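Local coordinates for protein tyrosine--tRNA ligase (Archaeoglobus fulgidus, PDB 2CYB) that probably catalyses the ATP-dependent activation of tyrosine and its transfer to the acceptor end of tRNA(Tyr), at residues V68-I73 with Y92-F97. Numbering follows the deposited sequence.
Sequences VLLADI and YNKKVF. With TYR (tyrosine), chain C.
Leu70 reaches from strand 65-70 against helix 83-99 with both of its methyl groups, each taking a different part of the helix surface. CD2 lies 4.0 Å from CB of Asn93 and 4.1 Å from CE2 of Phe97, which it meets at the ring edge, close to the ring plane. CD1 rests 4.0 Å from CB of Lys94 and also touches the CD methylene, the two side chains running about perpendicular. With CG of Leu70 opposite the carbonyl carbon (chi1 -64°), the fork extends toward the helix and spans one turn, from Asn93 to Phe97. Two residues earlier on the strand, on the same side, Val68 CG1 adds a looser touch to the same ring, 4.3 Å from CD2 of Phe97. Were Leu70 cut back to an alanine, a gap would probably open between strand and helix, with Asn93 CB, the Phe97 edge at CE2 and the Lys94 methylenes losing the methyls that cover them.

The polar ends turn to other partners: Asn93 ND2 donates to the backbone O of Ser42 in the HIGH region, while the bent Lys94 chain carries NZ to a salt bridge with Glu104. Phe109 of the adjacent parallel strand 108-111 also packs on Phe97, whose ring meets Tyr39 as well. The strand segment and helix run nearly antiparallel (157°), their axes 10.0 Å apart; the contact packs the helix of a beta-alpha-beta crossover, from strand 65-70 to strand 108-111, on its first strand in the Rossmann fold.

Leu69, on the strand, and Ala71, in the turn just after it, line the tyrosine pocket: Leu69 CD2 approaches the OH of the bound tyrosine at 3.3 Å, and Ala71 CB abuts its ring at CD1, 3.7 Å away. Val68 and Leu70 thus meet the helix by van der Waals contact alone, while Leu69 and Ala71 give the substrate apolar contacts and its polar groups are hydrogen-bonded by residues such as Tyr36 and Asp165.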
ATOM      1  N   VAL A  68      14.731  17.877   9.067  1.00 28.99           N
ATOM      2  CA  VAL A  68      14.460  16.784   9.987  1.00 33.40           C
ATOM      3  C   VAL A  68      13.008  16.412   9.756  1.00 35.64           C
ATOM      4  O   VAL A  68      12.109  17.219   9.986  1.00 35.26           O
ATOM      5  CB  VAL A  68      14.624  17.191  11.460  1.00 34.65           C
ATOM      6  CG1 VAL A  68      14.174  16.043  12.371  1.00 37.69           C
ATOM      7  CG2 VAL A  68      16.075  17.540  11.744  1.00 36.64           C
ATOM      8  N   LEU A  69      12.781  15.194   9.284  1.00 31.36           N
ATOM      9  CA  LEU A  69      11.423  14.738   9.029  1.00 30.10           C
ATOM     10  C   LEU A  69      10.860  13.959  10.206  1.00 34.61           C
ATOM     11  O   LEU A  69      11.383  12.902  10.582  1.00 31.09           O
ATOM     12  CB  LEU A  69      11.374  13.855   7.773  1.00 28.25           C
ATOM     13  CG  LEU A  69      10.025  13.160   7.511  1.00 29.85           C
ATOM     14  CD1 LEU A  69       8.948  14.200   7.218  1.00 27.70           C
ATOM     15  CD2 LEU A  69      10.171  12.204   6.340  1.00 30.07           C
ATOM     16  N   LEU A  70       9.809  14.505  10.804  1.00 25.66           N
ATOM     17  CA  LEU A  70       9.120  13.839  11.893  1.00 31.70           C
ATOM     18  C   LEU A  70       8.089  13.042  11.088  1.00 33.53           C
ATOM     19  O   LEU A  70       7.042  13.557  10.707  1.00 28.39           O
ATOM     20  CB  LEU A  70       8.453  14.872  12.804  1.00 30.85           C
ATOM     21  CG  LEU A  70       9.454  15.809  13.506  1.00 37.30           C
ATOM     22  CD1 LEU A  70       8.753  17.045  14.037  1.00 33.24           C
ATOM     23  CD2 LEU A  70      10.136  15.066  14.636  1.00 37.45           C
ATOM     24  N   ALA A  71       8.419  11.786  10.804  1.00 27.94           N
ATOM     25  CA  ALA A  71       7.571  10.924   9.989  1.00 26.68           C
ATOM     26  C   ALA A  71       6.390  10.324  10.730  1.00 25.89           C
ATOM     27  O   ALA A  71       6.377   9.130  11.017  1.00 23.48           O
ATOM     28  CB  ALA A  71       8.434   9.803   9.371  1.00 27.40           C
ATOM     29  N   ASP A  72       5.374  11.139  11.012  1.00 22.59           N
ATOM     30  CA  ASP A  72       4.217  10.660  11.751  1.00 24.67           C
ATOM     31  C   ASP A  72       3.394   9.597  11.032  1.00 25.58           C
ATOM     32  O   ASP A  72       2.914   8.666  11.663  1.00 30.85           O
ATOM     33  CB  ASP A  72       3.305  11.832  12.165  1.00 28.95           C
ATOM     34  CG  ASP A  72       2.924  12.736  11.001  1.00 32.61           C
ATOM     35  OD1 ASP A  72       2.006  13.562  11.187  1.00 40.16           O
ATOM     36  OD2 ASP A  72       3.539  12.647   9.915  1.00 30.86           O
ATOM     37  N   ILE A  73       3.219   9.737   9.722  1.00 28.23           N
ATOM     38  CA  ILE A  73       2.460   8.738   8.976  1.00 27.21           C
ATOM     39  C   ILE A  73       3.235   7.415   8.985  1.00 24.90           C
ATOM     40  O   ILE A  73       2.645   6.352   9.146  1.00 24.84           O
ATOM     41  CB  ILE A  73       2.230   9.175   7.525  1.00 23.05           C
ATOM     42  CG1 ILE A  73       1.474  10.510   7.498  1.00 36.16           C
ATOM     43  CG2 ILE A  73       1.452   8.101   6.775  1.00 29.15           C
ATOM     44  CD1 ILE A  73       0.158  10.485   8.220  1.00 38.10           C
ATOM     45  N   TYR A  92       6.991  16.482  20.992  1.00 36.71           N
ATOM     46  CA  TYR A  92       7.996  16.241  22.014  1.00 35.58           C
ATOM     47  C   TYR A  92       9.349  16.010  21.360  1.00 39.33           C
ATOM     48  O   TYR A  92      10.364  16.548  21.807  1.00 39.06           O
ATOM     49  CB  TYR A  92       7.621  15.020  22.849  1.00 41.64           C
ATOM     50  CG  TYR A  92       8.749  14.538  23.727  1.00 42.74           C
ATOM     51  CD1 TYR A  92       9.308  15.370  24.697  1.00 50.48           C
ATOM     52  CD2 TYR A  92       9.278  13.258  23.570  1.00 45.84           C
ATOM     53  CE1 TYR A  92      10.369  14.941  25.488  1.00 47.46           C
ATOM     54  CE2 TYR A  92      10.341  12.817  24.355  1.00 43.54           C
ATOM     55  CZ  TYR A  92      10.880  13.663  25.309  1.00 48.10           C
ATOM     56  OH  TYR A  92      11.931  13.233  26.084  1.00 51.72           O
ATOM     57  N   ASN A  93       9.363  15.198  20.308  1.00 33.60           N
ATOM     58  CA  ASN A  93      10.602  14.906  19.592  1.00 34.19           C
ATOM     59  C   ASN A  93      11.246  16.157  19.013  1.00 32.97           C
ATOM     60  O   ASN A  93      12.468  16.297  19.044  1.00 34.51           O
ATOM     61  CB  ASN A  93      10.347  13.900  18.464  1.00 32.83           C
ATOM     62  CG  ASN A  93      10.189  12.476  18.967  1.00 43.30           C
ATOM     63  OD1 ASN A  93      10.107  11.539  18.172  1.00 38.30           O
ATOM     64  ND2 ASN A  93      10.146  12.303  20.288  1.00 37.97           N
ATOM     65  N   LYS A  94      10.438  17.066  18.469  1.00 34.84           N
ATOM     66  CA  LYS A  94      10.984  18.291  17.900  1.00 36.66           C
ATOM     67  C   LYS A  94      11.719  19.074  18.982  1.00 35.82           C
ATOM     68  O   LYS A  94      12.805  19.602  18.746  1.00 35.16           O
ATOM     69  CB  LYS A  94       9.873  19.147  17.287  1.00 41.58           C
ATOM     70  CG  LYS A  94      10.357  20.401  16.557  1.00 47.90           C
ATOM     71  CD  LYS A  94       9.323  20.827  15.517  1.00 54.71           C
ATOM     72  CE  LYS A  94       8.672  22.168  15.819  1.00 62.45           C
ATOM     73  NZ  LYS A  94       9.528  23.315  15.416  1.00 66.71           N
ATOM     74  N   LYS A  95      11.128  19.134  20.170  1.00 38.25           N
ATOM     75  CA  LYS A  95      11.741  19.846  21.289  1.00 43.69           C
ATOM     76  C   LYS A  95      13.098  19.246  21.642  1.00 43.94           C
ATOM     77  O   LYS A  95      14.075  19.968  21.855  1.00 41.65           O
ATOM     78  CB  LYS A  95      10.834  19.789  22.520  1.00 38.69           C
ATOM     79  CG  LYS A  95       9.511  20.506  22.352  1.00 52.97           C
ATOM     80  CD  LYS A  95       8.705  20.448  23.638  1.00 53.07           C
ATOM     81  CE  LYS A  95       7.417  21.243  23.517  1.00 57.61           C
ATOM     82  NZ  LYS A  95       6.653  21.249  24.798  1.00 61.83           N
ATOM     83  N   VAL A  96      13.157  17.920  21.698  1.00 39.39           N
ATOM     84  CA  VAL A  96      14.398  17.239  22.033  1.00 37.50           C
ATOM     85  C   VAL A  96      15.475  17.483  20.990  1.00 40.96           C
ATOM     86  O   VAL A  96      16.599  17.845  21.333  1.00 40.13           O
ATOM     87  CB  VAL A  96      14.178  15.718  22.186  1.00 38.79           C
ATOM     88  CG1 VAL A  96      15.501  15.025  22.495  1.00 34.16           C
ATOM     89  CG2 VAL A  96      13.173  15.455  23.290  1.00 38.63           C
ATOM     90  N   PHE A  97      15.139  17.282  19.718  1.00 36.25           N
ATOM     91  CA  PHE A  97      16.111  17.491  18.655  1.00 43.81           C
ATOM     92  C   PHE A  97      16.690  18.901  18.705  1.00 41.27           C
ATOM     93  O   PHE A  97      17.878  19.102  18.447  1.00 37.88           O
ATOM     94  CB  PHE A  97      15.486  17.216  17.282  1.00 41.58           C
ATOM     95  CG  PHE A  97      15.226  15.752  17.018  1.00 42.43           C
ATOM     96  CD1 PHE A  97      16.234  14.810  17.207  1.00 44.45           C
ATOM     97  CD2 PHE A  97      13.982  15.320  16.567  1.00 40.83           C
ATOM     98  CE1 PHE A  97      16.007  13.453  16.955  1.00 42.50           C
ATOM     99  CE2 PHE A  97      13.746  13.967  16.313  1.00 44.09           C
ATOM    100  CZ  PHE A  97      14.763  13.033  16.508  1.00 39.57           C
TER
HETATM  101  N   TYR C 401      12.723   4.301   8.256  1.00 23.64           N
HETATM  102  CA  TYR C 401      13.316   5.210   9.268  1.00 24.29           C
HETATM  103  C   TYR C 401      13.637   4.460  10.559  1.00 28.77           C
HETATM  104  O   TYR C 401      14.139   5.104  11.495  1.00 29.21           O
HETATM  105  CB  TYR C 401      12.349   6.367   9.540  1.00 27.15           C
HETATM  106  CG  TYR C 401      12.116   7.198   8.301  1.00 24.91           C
HETATM  107  CD1 TYR C 401      10.831   7.404   7.796  1.00 25.85           C
HETATM  108  CD2 TYR C 401      13.197   7.780   7.628  1.00 22.90           C
HETATM  109  CE1 TYR C 401      10.629   8.180   6.642  1.00 23.28           C
HETATM  110  CE2 TYR C 401      13.011   8.545   6.491  1.00 26.77           C
HETATM  111  CZ  TYR C 401      11.727   8.745   6.001  1.00 28.99           C
HETATM  112  OH  TYR C 401      11.558   9.525   4.884  1.00 25.54           O
HETATM  113  OXT TYR C 401      13.398   3.235  10.610  1.00 29.79           O